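Local coordinates for aminopeptidase-like protein (Chaetomium thermophilum, PDB 5JM6), which probably acts as a zinc-dependent metalloaminopeptidase of the M18 family, forms a dodecamer and is linked to the Cvt pathway of selective autophagy, at residues H64-F69 with E283-Q288; P143-P148 with V154-A159; V197-A202 with V262-S267; D307-W312 with V477-L482. One frame throughout, in Å; residues are numbered along the deposited sequence.

Interaction 1. Residues H64-F69 with E283-Q288; sequences HNPTVF and ELFDAQ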
loop_
_atom_site.group_PDB
_atom_site.type_symbol
_atom_site.label_atom_id
_atom_site.label_comp_id
_atom_site.label_asym_id
_atom_site.label_seq_id
_atom_site.Cartn_x
_atom_site.Cartn_y
_atom_site.Cartn_z
ATOM N N HIS A 64 4.924 -49.334 -17.735
ATOM C CA HIS A 64 5.886 -50.230 -17.093
ATOM C C HIS A 64 7.347 -49.760 -17.039
ATOM O O HIS A 64 8.229 -50.532 -16.663
ATOM C CB HIS A 64 5.777 -51.600 -17.751
ATOM C CG HIS A 64 4.432 -52.225 -17.560
ATOM N ND1 HIS A 64 3.498 -52.310 -18.570
ATOM C CD2 HIS A 64 3.840 -52.735 -16.456
ATOM C CE1 HIS A 64 2.400 -52.877 -18.102
ATOM N NE2 HIS A 64 2.580 -53.144 -16.822
ATOM N N ASN A 65 7.609 -48.522 -17.446
ATOM C CA ASN A 65 8.968 -47.983 -17.393
ATOM C C ASN A 65 9.008 -46.580 -16.787
ATOM O O ASN A 65 9.232 -45.597 -17.493
ATOM C CB ASN A 65 9.577 -47.979 -18.793
ATOM C CG ASN A 65 9.456 -49.326 -19.476
ATOM O OD1 ASN A 65 10.255 -50.230 -19.237
ATOM N ND2 ASN A 65 8.437 -49.473 -20.317
ATOM N N PRO A 66 8.784 -46.490 -15.468
ATOM C CA PRO A 66 8.558 -45.227 -14.756
ATOM C C PRO A 66 9.795 -44.351 -14.554
ATOM O O PRO A 66 9.645 -43.158 -14.288
ATOM C CB PRO A 66 8.007 -45.686 -13.399
ATOM C CG PRO A 66 8.038 -47.212 -13.416
ATOM C CD PRO A 66 8.945 -47.607 -14.526
ATOM N N THR A 67 10.988 -44.925 -14.640
ATOM C CA THR A 67 12.202 -44.160 -14.378
ATOM C C THR A 67 13.118 -44.172 -15.590
ATOM O O THR A 67 12.968 -45.006 -16.483
ATOM C CB THR A 67 12.970 -44.701 -13.154
ATOM O OG1 THR A 67 13.647 -45.915 -13.502
ATOM C CG2 THR A 67 12.017 -44.960 -11.995
ATOM N N VAL A 68 14.059 -43.237 -15.620
ATOM C CA VAL A 68 14.969 -43.120 -16.747
ATOM C C VAL A 68 15.791 -44.406 -16.907
ATOM O O VAL A 68 16.157 -44.779 -18.021
ATOM C CB VAL A 68 15.887 -41.877 -16.591
ATOM C CG1 VAL A 68 16.888 -42.060 -15.459
ATOM C CG2 VAL A 68 16.594 -41.561 -17.894
ATOM N N PHE A 69 16.037 -45.109 -15.803
ATOM C CA PHE A 69 16.796 -46.356 -15.850
ATOM C C PHE A 69 15.994 -47.492 -16.469
ATOM O O PHE A 69 16.560 -48.391 -17.088
ATOM C CB PHE A 69 17.263 -46.753 -14.454
ATOM C CG PHE A 69 18.070 -45.697 -13.775
ATOM C CD1 PHE A 69 19.337 -45.377 -14.232
ATOM C CD2 PHE A 69 17.560 -45.013 -12.688
ATOM C CE1 PHE A 69 20.082 -44.397 -13.613
ATOM C CE2 PHE A 69 18.301 -44.034 -12.063
ATOM C CZ PHE A 69 19.563 -43.725 -12.526
ATOM N N GLU A 283 12.984 -42.967 -6.913
ATOM C CA GLU A 283 12.132 -41.801 -7.063
ATOM C C GLU A 283 10.672 -42.191 -6.904
ATOM O O GLU A 283 10.325 -43.371 -6.946
ATOM C CB GLU A 283 12.361 -41.140 -8.422
ATOM C CG GLU A 283 12.180 -42.085 -9.597
ATOM C CD GLU A 283 12.658 -41.489 -10.906
ATOM O OE1 GLU A 283 13.830 -41.062 -10.974
ATOM O OE2 GLU A 283 11.861 -41.449 -11.867
ATOM N N LEU A 284 9.822 -41.192 -6.711
ATOM C CA LEU A 284 8.390 -41.418 -6.659
ATOM C C LEU A 284 7.780 -41.112 -8.019
ATOM O O LEU A 284 8.154 -40.139 -8.672
ATOM C CB LEU A 284 7.744 -40.562 -5.568
ATOM C CG LEU A 284 8.312 -40.789 -4.166
ATOM C CD1 LEU A 284 7.613 -39.910 -3.141
ATOM C CD2 LEU A 284 8.209 -42.258 -3.782
ATOM N N PHE A 285 6.860 -41.963 -8.455
ATOM C CA PHE A 285 6.145 -41.731 -9.700
ATOM C C PHE A 285 4.677 -42.074 -9.513
ATOM O O PHE A 285 4.308 -42.765 -8.564
ATOM C CB PHE A 285 6.748 -42.549 -10.846
ATOM C CG PHE A 285 6.757 -44.034 -10.600
ATOM C CD1 PHE A 285 7.836 -44.637 -9.976
ATOM C CD2 PHE A 285 5.692 -44.824 -11.002
ATOM C CE1 PHE A 285 7.850 -46.002 -9.752
ATOM C CE2 PHE A 285 5.702 -46.189 -10.781
ATOM C CZ PHE A 285 6.781 -46.777 -10.154
ATOM N N ASP A 286 3.840 -41.589 -10.419
ATOM C CA ASP A 286 2.409 -41.828 -10.320
ATOM C C ASP A 286 2.084 -43.265 -10.721
ATOM O O ASP A 286 2.426 -43.711 -11.817
ATOM C CB ASP A 286 1.644 -40.829 -11.189
ATOM C CG ASP A 286 0.141 -41.008 -11.107
ATOM O OD1 ASP A 286 -0.346 -41.631 -10.137
ATOM O OD2 ASP A 286 -0.558 -40.513 -12.017
ATOM N N ALA A 287 1.420 -43.981 -9.817
ATOM C CA ALA A 287 1.112 -45.395 -10.009
ATOM C C ALA A 287 0.022 -45.625 -11.047
ATOM O O ALA A 287 -0.165 -46.747 -11.516
ATOM C CB ALA A 287 0.701 -46.024 -8.686
ATOM N N GLN A 288 -0.707 -44.574 -11.396
ATOM C CA GLN A 288 -1.827 -44.735 -12.308
ATOM C C GLN A 288 -1.330 -45.056 -13.712
ATOM O O GLN A 288 -0.480 -44.345 -14.251
ATOM C CB GLN A 288 -2.695 -43.480 -12.318
ATOM C CG GLN A 288 -4.065 -43.702 -12.921
ATOM C CD GLN A 288 -4.963 -42.498 -12.764
ATOM O OE1 GLN A 288 -4.520 -41.429 -12.345
ATOM N NE2 GLN A 288 -6.237 -42.664 -13.096
#

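Interaction 2. Residues P143-P148 with V154-A159; sequences PTSVKP and VQLGVA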
loop_
_atom_site.group_PDB
_atom_site.type_symbol
_atom_site.label_atom_id
_atom_site.label_comp_id
_atom_site.label_asym_id
_atom_site.label_seq_id
_atom_site.Cartn_x
_atom_site.Cartn_y
_atom_site.Cartn_z
ATOM N N PRO A 143 19.341 -38.746 0.328
ATOM C CA PRO A 143 20.363 -39.669 0.834
ATOM C C PRO A 143 19.954 -40.327 2.153
ATOM O O PRO A 143 20.114 -41.538 2.301
ATOM C CB PRO A 143 21.577 -38.760 1.012
ATOM C CG PRO A 143 21.442 -37.793 -0.120
ATOM C CD PRO A 143 19.949 -37.547 -0.277
ATOM N N THR A 144 19.423 -39.546 3.087
ATOM C CA THR A 144 18.725 -40.118 4.231
ATOM C C THR A 144 17.237 -39.875 4.027
ATOM O O THR A 144 16.760 -38.747 4.156
ATOM C CB THR A 144 19.185 -39.500 5.568
ATOM O OG1 THR A 144 20.583 -39.751 5.760
ATOM C CG2 THR A 144 18.406 -40.094 6.732
ATOM N N SER A 145 16.502 -40.930 3.694
ATOM C CA SER A 145 15.073 -40.793 3.443
ATOM C C SER A 145 14.218 -41.021 4.685
ATOM O O SER A 145 13.034 -40.685 4.692
ATOM C CB SER A 145 14.647 -41.736 2.313
ATOM O OG SER A 145 15.493 -42.865 2.227
ATOM N N VAL A 146 14.821 -41.555 5.743
ATOM C CA VAL A 146 14.079 -41.814 6.970
ATOM C C VAL A 146 13.672 -40.495 7.636
ATOM O O VAL A 146 14.352 -39.475 7.501
ATOM C CB VAL A 146 14.893 -42.691 7.957
ATOM C CG1 VAL A 146 15.925 -41.863 8.709
ATOM C CG2 VAL A 146 13.963 -43.403 8.931
ATOM N N LYS A 147 12.534 -40.529 8.321
ATOM C CA LYS A 147 11.974 -39.372 9.012
ATOM C C LYS A 147 11.410 -39.821 10.356
ATOM O O LYS A 147 11.145 -41.007 10.549
ATOM C CB LYS A 147 10.873 -38.715 8.171
ATOM C CG LYS A 147 11.354 -37.937 6.957
ATOM C CD LYS A 147 11.681 -36.496 7.309
ATOM C CE LYS A 147 11.565 -35.596 6.086
ATOM N NZ LYS A 147 11.888 -34.173 6.381
ATOM N N PRO A 148 11.227 -38.880 11.296
ATOM C CA PRO A 148 10.546 -39.253 12.540
ATOM C C PRO A 148 9.080 -39.568 12.284
ATOM O O PRO A 148 8.428 -38.831 11.542
ATOM C CB PRO A 148 10.683 -38.001 13.420
ATOM C CG PRO A 148 11.692 -37.132 12.744
ATOM C CD PRO A 148 11.644 -37.468 11.293
ATOM N N VAL A 154 4.218 -42.655 9.277
ATOM C CA VAL A 154 5.577 -42.848 8.800
ATOM C C VAL A 154 5.746 -42.036 7.519
ATOM O O VAL A 154 4.934 -42.153 6.600
ATOM C CB VAL A 154 5.880 -44.334 8.537
ATOM C CG1 VAL A 154 7.355 -44.535 8.230
ATOM C CG2 VAL A 154 5.456 -45.176 9.732
ATOM N N GLN A 155 6.780 -41.203 7.462
ATOM C CA GLN A 155 6.984 -40.341 6.302
ATOM C C GLN A 155 8.305 -40.640 5.592
ATOM O O GLN A 155 9.096 -41.467 6.050
ATOM C CB GLN A 155 6.924 -38.867 6.721
ATOM C CG GLN A 155 5.626 -38.483 7.427
ATOM C CD GLN A 155 5.518 -36.996 7.716
ATOM O OE1 GLN A 155 6.036 -36.505 8.720
ATOM N NE2 GLN A 155 4.833 -36.270 6.839
ATOM N N LEU A 156 8.539 -39.952 4.478
ATOM C CA LEU A 156 9.680 -40.236 3.614
ATOM C C LEU A 156 10.358 -38.957 3.132
ATOM O O LEU A 156 9.708 -38.091 2.549
ATOM C CB LEU A 156 9.231 -41.063 2.409
ATOM C CG LEU A 156 10.325 -41.460 1.422
ATOM C CD1 LEU A 156 11.219 -42.511 2.042
ATOM C CD2 LEU A 156 9.721 -41.959 0.121
ATOM N N GLY A 157 11.655 -38.825 3.398
ATOM C CA GLY A 157 12.406 -37.689 2.890
ATOM C C GLY A 157 12.635 -37.742 1.391
ATOM O O GLY A 157 13.288 -38.657 0.891
ATOM N N VAL A 158 12.149 -36.733 0.675
ATOM C CA VAL A 158 12.358 -36.661 -0.767
ATOM C C VAL A 158 12.758 -35.252 -1.175
ATOM O O VAL A 158 12.585 -34.298 -0.416
ATOM C CB VAL A 158 11.102 -37.078 -1.574
ATOM C CG1 VAL A 158 10.645 -38.482 -1.192
ATOM C CG2 VAL A 158 9.981 -36.064 -1.391
ATOM N N ALA A 159 13.296 -35.134 -2.381
ATOM C CA ALA A 159 13.716 -33.851 -2.921
ATOM C C ALA A 159 13.210 -33.723 -4.347
ATOM O O ALA A 159 13.406 -34.636 -5.152
ATOM C CB ALA A 159 15.231 -33.722 -2.873
#

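Interaction 3. Residues V197-A202 with V262-S267; sequences VDWPVA and VKLILS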
loop_
_atom_site.group_PDB
_atom_site.type_symbol
_atom_site.label_atom_id
_atom_site.label_comp_id
_atom_site.label_asym_id
_atom_site.label_seq_id
_atom_site.Cartn_x
_atom_site.Cartn_y
_atom_site.Cartn_z
ATOM N N VAL A 197 8.058 -51.086 -7.072
ATOM C CA VAL A 197 6.988 -51.619 -6.235
ATOM C C VAL A 197 5.681 -51.477 -7.010
ATOM O O VAL A 197 5.408 -50.430 -7.599
ATOM C CB VAL A 197 6.914 -50.918 -4.862
ATOM C CG1 VAL A 197 5.713 -51.417 -4.075
ATOM C CG2 VAL A 197 8.195 -51.167 -4.075
ATOM N N ASP A 198 4.889 -52.546 -7.020
ATOM C CA ASP A 198 3.755 -52.671 -7.935
ATOM C C ASP A 198 2.447 -52.086 -7.407
ATOM O O ASP A 198 1.418 -52.160 -8.079
ATOM C CB ASP A 198 3.542 -54.144 -8.290
ATOM C CG ASP A 198 4.720 -54.739 -9.034
ATOM O OD1 ASP A 198 5.396 -53.989 -9.770
ATOM O OD2 ASP A 198 4.972 -55.952 -8.881
ATOM N N TRP A 199 2.484 -51.518 -6.206
ATOM C CA TRP A 199 1.313 -50.862 -5.632
ATOM C C TRP A 199 1.733 -49.517 -5.043
ATOM O O TRP A 199 2.916 -49.313 -4.768
ATOM C CB TRP A 199 0.657 -51.749 -4.567
ATOM C CG TRP A 199 1.386 -51.779 -3.261
ATOM C CD1 TRP A 199 1.277 -50.880 -2.238
ATOM C CD2 TRP A 199 2.327 -52.766 -2.826
ATOM N NE1 TRP A 199 2.098 -51.242 -1.199
ATOM C CE2 TRP A 199 2.753 -52.398 -1.535
ATOM C CE3 TRP A 199 2.854 -53.924 -3.406
ATOM C CZ2 TRP A 199 3.679 -53.144 -0.813
ATOM C CZ3 TRP A 199 3.773 -54.665 -2.688
ATOM C CH2 TRP A 199 4.177 -54.273 -1.404
ATOM N N PRO A 200 0.781 -48.581 -4.880
ATOM C CA PRO A 200 1.171 -47.268 -4.346
ATOM C C PRO A 200 1.677 -47.333 -2.905
ATOM O O PRO A 200 0.943 -47.779 -2.021
ATOM C CB PRO A 200 -0.134 -46.460 -4.416
ATOM C CG PRO A 200 -1.019 -47.215 -5.364
ATOM C CD PRO A 200 -0.652 -48.647 -5.209
ATOM N N VAL A 201 2.905 -46.882 -2.669
ATOM C CA VAL A 201 3.434 -46.820 -1.309
ATOM C C VAL A 201 3.414 -45.436 -0.664
ATOM O O VAL A 201 3.555 -45.318 0.551
ATOM C CB VAL A 201 4.884 -47.334 -1.260
ATOM C CG1 VAL A 201 4.939 -48.796 -1.659
ATOM C CG2 VAL A 201 5.775 -46.493 -2.160
ATOM N N ALA A 202 3.214 -44.395 -1.464
ATOM C CA ALA A 202 3.432 -43.040 -0.970
ATOM C C ALA A 202 2.321 -42.106 -1.391
ATOM O O ALA A 202 1.636 -42.337 -2.387
ATOM C CB ALA A 202 4.773 -42.503 -1.450
ATOM N N VAL A 262 13.405 -50.830 2.930
ATOM C CA VAL A 262 14.588 -51.658 2.722
ATOM C C VAL A 262 14.215 -53.134 2.593
ATOM O O VAL A 262 14.659 -53.811 1.665
ATOM C CB VAL A 262 15.607 -51.478 3.866
ATOM C CG1 VAL A 262 16.796 -52.414 3.682
ATOM C CG2 VAL A 262 16.069 -50.030 3.935
ATOM N N LYS A 263 13.391 -53.630 3.514
ATOM C CA LYS A 263 12.951 -55.022 3.457
ATOM C C LYS A 263 12.134 -55.286 2.202
ATOM O O LYS A 263 12.233 -56.357 1.603
ATOM C CB LYS A 263 12.119 -55.397 4.683
ATOM C CG LYS A 263 12.818 -55.258 6.017
ATOM C CD LYS A 263 11.876 -55.698 7.125
ATOM C CE LYS A 263 11.952 -54.773 8.322
ATOM N NZ LYS A 263 10.805 -54.980 9.249
ATOM N N LEU A 264 11.320 -54.310 1.813
ATOM C CA LEU A 264 10.501 -54.456 0.620
ATOM C C LEU A 264 11.400 -54.542 -0.607
ATOM O O LEU A 264 11.205 -55.397 -1.465
ATOM C CB LEU A 264 9.511 -53.295 0.493
ATOM C CG LEU A 264 8.277 -53.571 -0.368
ATOM C CD1 LEU A 264 7.479 -54.726 0.214
ATOM C CD2 LEU A 264 7.408 -52.329 -0.489
ATOM N N ILE A 265 12.404 -53.672 -0.667
ATOM C CA ILE A 265 13.348 -53.668 -1.779
ATOM C C ILE A 265 14.186 -54.953 -1.816
ATOM O O ILE A 265 14.453 -55.487 -2.893
ATOM C CB ILE A 265 14.280 -52.433 -1.717
ATOM C CG1 ILE A 265 13.472 -51.142 -1.896
ATOM C CG2 ILE A 265 15.380 -52.521 -2.765
ATOM C CD1 ILE A 265 12.653 -51.089 -3.171
ATOM N N LEU A 266 14.585 -55.460 -0.651
ATOM C CA LEU A 266 15.408 -56.672 -0.606
ATOM C C LEU A 266 14.673 -57.901 -1.134
ATOM O O LEU A 266 15.282 -58.764 -1.766
ATOM C CB LEU A 266 15.901 -56.960 0.816
ATOM C CG LEU A 266 17.029 -56.140 1.446
ATOM C CD1 LEU A 266 17.024 -56.352 2.950
ATOM C CD2 LEU A 266 18.382 -56.520 0.865
ATOM N N SER A 267 13.374 -57.997 -0.867
ATOM C CA SER A 267 12.612 -59.149 -1.336
ATOM C C SER A 267 12.460 -59.102 -2.853
ATOM O O SER A 267 12.561 -60.130 -3.522
ATOM C CB SER A 267 11.238 -59.213 -0.665
ATOM O OG SER A 267 10.262 -58.528 -1.429
#

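Interaction 4. Residues D307-W312 with V477-L482; sequences DKLCSW and VGIPQL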
loop_
_atom_site.group_PDB
_atom_site.type_symbol
_atom_site.label_atom_id
_atom_site.label_comp_id
_atom_site.label_asym_id
_atom_site.label_seq_id
_atom_site.Cartn_x
_atom_site.Cartn_y
_atom_site.Cartn_z
ATOM N N ASP A 307 9.010 -35.445 -22.939
ATOM C CA ASP A 307 9.887 -36.213 -23.830
ATOM C C ASP A 307 10.032 -37.734 -23.784
ATOM O O ASP A 307 10.674 -38.268 -24.682
ATOM C CB ASP A 307 11.281 -35.636 -23.828
ATOM C CG ASP A 307 11.608 -35.017 -25.165
ATOM O OD1 ASP A 307 10.671 -34.922 -25.984
ATOM O OD2 ASP A 307 12.774 -34.675 -25.427
ATOM N N LYS A 308 9.454 -38.457 -22.835
ATOM C CA LYS A 308 9.394 -39.900 -23.057
ATOM C C LYS A 308 8.608 -40.150 -24.353
ATOM O O LYS A 308 8.867 -41.118 -25.064
ATOM C CB LYS A 308 8.771 -40.639 -21.871
ATOM C CG LYS A 308 9.770 -41.010 -20.775
ATOM C CD LYS A 308 9.048 -41.514 -19.533
ATOM C CE LYS A 308 9.986 -42.228 -18.572
ATOM N NZ LYS A 308 10.693 -41.309 -17.638
ATOM N N LEU A 309 7.687 -39.243 -24.675
ATOM C CA LEU A 309 6.900 -39.330 -25.907
ATOM C C LEU A 309 7.732 -39.129 -27.180
ATOM O O LEU A 309 7.710 -39.982 -28.066
ATOM C CB LEU A 309 5.752 -38.316 -25.870
ATOM C CG LEU A 309 4.893 -38.148 -27.129
ATOM C CD1 LEU A 309 4.398 -39.484 -27.658
ATOM C CD2 LEU A 309 3.712 -37.238 -26.841
ATOM N N CYS A 310 8.451 -38.014 -27.289
ATOM C CA CYS A 310 9.259 -37.777 -28.487
ATOM C C CYS A 310 10.415 -38.768 -28.571
ATOM O O CYS A 310 10.790 -39.202 -29.660
ATOM C CB CYS A 310 9.801 -36.347 -28.524
ATOM S SG CYS A 310 8.577 -35.073 -28.910
ATOM N N SER A 311 10.977 -39.125 -27.421
ATOM C CA SER A 311 12.070 -40.088 -27.387
ATOM C C SER A 311 11.616 -41.462 -27.860
ATOM O O SER A 311 12.282 -42.090 -28.682
ATOM C CB SER A 311 12.656 -40.191 -25.980
ATOM O OG SER A 311 13.362 -39.011 -25.637
ATOM N N TRP A 312 10.481 -41.928 -27.346
ATOM C CA TRP A 312 9.991 -43.252 -27.709
ATOM C C TRP A 312 9.674 -43.335 -29.197
ATOM O O TRP A 312 9.978 -44.335 -29.846
ATOM C CB TRP A 312 8.754 -43.621 -26.892
ATOM C CG TRP A 312 8.294 -45.020 -27.132
ATOM C CD1 TRP A 312 8.806 -46.158 -26.580
ATOM C CD2 TRP A 312 7.228 -45.435 -27.991
ATOM N NE1 TRP A 312 8.123 -47.258 -27.043
ATOM C CE2 TRP A 312 7.149 -46.840 -27.911
ATOM C CE3 TRP A 312 6.331 -44.756 -28.822
ATOM C CZ2 TRP A 312 6.209 -47.576 -28.627
ATOM C CZ3 TRP A 312 5.399 -45.488 -29.532
ATOM C CH2 TRP A 312 5.345 -46.884 -29.431
ATOM N N VAL A 477 11.817 -29.787 -33.099
ATOM C CA VAL A 477 10.649 -30.489 -33.572
ATOM C C VAL A 477 9.925 -31.070 -32.368
ATOM O O VAL A 477 10.564 -31.541 -31.432
ATOM C CB VAL A 477 11.073 -31.580 -34.575
ATOM C CG1 VAL A 477 10.035 -32.632 -34.724
ATOM C CG2 VAL A 477 11.404 -30.957 -35.923
ATOM N N GLY A 478 8.601 -31.017 -32.361
ATOM C CA GLY A 478 7.892 -31.588 -31.237
ATOM C C GLY A 478 6.496 -32.088 -31.504
ATOM O O GLY A 478 5.780 -31.592 -32.372
ATOM N N ILE A 479 6.111 -33.076 -30.708
ATOM C CA ILE A 479 4.767 -33.618 -30.729
ATOM C C ILE A 479 3.952 -32.809 -29.733
ATOM O O ILE A 479 4.379 -32.617 -28.595
ATOM C CB ILE A 479 4.761 -35.119 -30.377
ATOM C CG1 ILE A 479 5.702 -35.880 -31.316
ATOM C CG2 ILE A 479 3.353 -35.687 -30.441
ATOM C CD1 ILE A 479 5.788 -37.364 -31.036
ATOM N N PRO A 480 2.789 -32.301 -30.165
ATOM C CA PRO A 480 2.011 -31.398 -29.311
ATOM C C PRO A 480 1.449 -32.089 -28.076
ATOM O O PRO A 480 1.131 -33.279 -28.109
ATOM C CB PRO A 480 0.886 -30.926 -30.235
ATOM C CG PRO A 480 0.751 -32.009 -31.240
ATOM C CD PRO A 480 2.138 -32.528 -31.466
ATOM N N GLN A 481 1.342 -31.331 -26.991
ATOM C CA GLN A 481 0.905 -31.866 -25.712
ATOM C C GLN A 481 0.241 -30.792 -24.854
ATOM O O GLN A 481 0.596 -29.615 -24.929
ATOM C CB GLN A 481 2.097 -32.477 -24.972
ATOM C CG GLN A 481 2.016 -32.402 -23.461
ATOM C CD GLN A 481 3.306 -32.810 -22.796
ATOM O OE1 GLN A 481 4.313 -33.028 -23.462
ATOM N NE2 GLN A 481 3.283 -32.918 -21.476
ATOM N N LEU A 482 -0.720 -31.212 -24.036
ATOM C CA LEU A 482 -1.329 -30.347 -23.037
ATOM C C LEU A 482 -0.799 -30.681 -21.647
ATOM O O LEU A 482 -0.391 -31.814 -21.388
ATOM C CB LEU A 482 -2.852 -30.474 -23.060
ATOM C CG LEU A 482 -3.550 -29.647 -24.136
ATOM C CD1 LEU A 482 -5.054 -29.615 -23.915
ATOM C CD2 LEU A 482 -2.976 -28.239 -24.158
#

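Interaction 1. Residues H64-F69 with E283-Q288
One face of the Phe285 ring carries the pyrrolidine of Pro66. Pro66 CB stands 3.3 Å from the centroid of the Phe285 ring and only 5° off its normal, a CH-pi contact made almost exactly over the middle of the face. From there the proline reaches outward to the far rim, where its CG lies 3.5 Å from Phe285 CZ. Ser175, Lys196 and Arg304 also pack against this phenylalanine. With CG set between its own backbone N and carbonyl carbon (chi1 58°), Phe285 raises its ring off strand 277-286 toward the loop that leads into helix 68-81.

Two residues earlier on the same face of the strand, Glu283 is turned the same way and then runs extended beyond CG. Its stem and carboxylate pass across the methyl branch of Thr67: Glu283 CG is 3.7 Å from Thr67 CG2, and Glu283 OE2 is 3.5 Å from that same methyl. The threonine hydroxyl looks elsewhere. Thr67 is the N-cap residue of helix 68-81, and its OG1 hydrogen-bonds to His70 ND1 in the first turn. The polar end of Glu283 likewise turns to other partners, with a weak hydrogen bond between OE2 and Thr138 and a long, weak ion pair between OE1 and Arg140.

All four residues are buried, and the contact rests on CH-pi and van der Waals packing, with no hydrogen bond or salt bridge between the two segments. Any charge on the glutamate may be partly offset by Arg140, although that ion pair is long and weak.

Interaction 2. Residues P143-P148 with V154-A159
Gly157 N donates to Ser145 O, 2.7 Å away, in a nearly straight bond (172° at the hydrogen). The same carbonyl oxygen has Leu156 CA 3.6 Å away, a weaker CA-H...O contact beside the hydrogen bond. The side chains follow suit. Leu156 CD1 comes back to lie 3.5 Å from Ser145 CB, although the leucine leaves its CA pointing away from the loop.

Lys147 fills the other part of the contact with its aliphatic stem. Its CB is 3.9 Å from Gln155 O. Lys147 CG, set beside its own backbone N, is 3.7 Å from Gly157 N; the bend at chi2 (-88°) then carries the chain on, bringing Lys147 CE to 3.9 Å from Gly157 CA, which offers bare backbone there. The ammonium has a long, weak ion pair with Glu222.

In the next shell Pro258 packs on both Ser145 and Leu156, and Ile229 also touches the leucine, while backbone bonds tie Val146 to Thr256 and Gly157 to Lys142. The amide of Gln155 leaves the chain altogether, its NE2 bonding to Asn399 of a second subunit; Thr144 N hydrogen-bonds to His408 NE2 of a third subunit.

Strands 139-141 and 153-160 are antiparallel neighbours joined directly in sequence. The arrangement is that of a beta hairpin whose first strand, 139-141, gives way to an irregular loop running alongside the interrupted strand 153-160, next to the outermost strand 228-231 of the antiparallel sheet.

Interaction 3. Residues V197-A202 with V262-S267
A chi1 of -158° swings CG of Leu264 away from its own backbone N and out from helix 259-268, while Trp199, at chi1 76°, holds its indole between its backbone N and carbonyl carbon and extends the six-membered ring toward the helix. The two side chains thus reach each other from opposite directions. The two leucine methyls share that ring's end: Leu264 CD1 is 3.7 Å from Trp199 CH2, and Leu264 CD2 is 3.8 Å from Trp199 CZ2. The approach is oblique to the indole.

Leu264 CD2 also meets Val197, 3.9 Å from its CG2, with the two side chains crossing at about a right angle. Val197 also touches the tryptophan, its CG1 resting 3.7 Å above the indole plane of Trp199. Val201 adds a looser touch.

The loop after strand 190-196 still follows strand 174-183 here: Val201 and Ala202 both face Leu174 in a classic beta bulge, and Ser175 OG hydrogen-bonds to the carbonyls of Val197 and Trp199. Helix 259-268 lies against the same antiparallel sheet, where Ile265 packs on Val180 and Trp280.

Another subunit closes the cluster. Its Gly294 O pairs with Trp199 NE1, its Lys297 makes a cation-pi contact with the indole, and Leu295 of that neighbouring subunit packs on Trp199, Val201 and Leu264.

Interaction 4. Residues D307-W312 with V477-L482
Helix 305-320 passes strand 473-481 at the break in the strand, where Cys310 CA comes within 6.5 Å of Ile479 CA. Ile479 turns its side chain toward the helix and fits against two consecutive residues. Its CG2 branch lies 3.9 Å from Leu309 CD2. The other branch goes to the cysteine, with Ile479 CG1 3.8 Å from Cys310 SG. At chi1 -73°, SG sits beside its own backbone N and faces the strand, so that Ile479 N can donate to Cys310 SG: a weak hydrogen bond of 3.6 Å, though fairly straight at 163°.

Tyr503 and Ser390 also pack on Cys310, and Pro496 and Thr491 on Leu309. At the start of the segment Asp307 accepts a hydrogen bond from His133 N through OD2. His133 is a zinc ligand; Asp307, also known as a zinc-binding residue of this protein, binds none in this chain.

The sulfur is about 8 Å from a zinc ion and is not a ligand. It works instead as a soft, weak acceptor in an otherwise apolar, buried contact, joining the helix that carries the zinc ligand Asp306 to the central mixed sheet.

In the fold
Interaction 1 touches each of the other three. Its strand residue Leu284 packs on Val158 of interaction 2 (CD1 to CG1, 3.9 Å), and Ala287 CB lies 3.9 Å from Pro200 CG of interaction 3. On its other side, Asn65 O is 3.6 Å from Lys308 CE of interaction 4. Interactions 2 and 3 are both nested in the chain loop that interaction 1 closes, and both belong to the antiparallel-sheet part, away from the zinc-binding residues and close to other subunits. Interaction 4 sits in the zinc-binding part, its centre about 30 Å from that of interaction 3. The side chain of Glu283 is about 13 Å from a zinc ion.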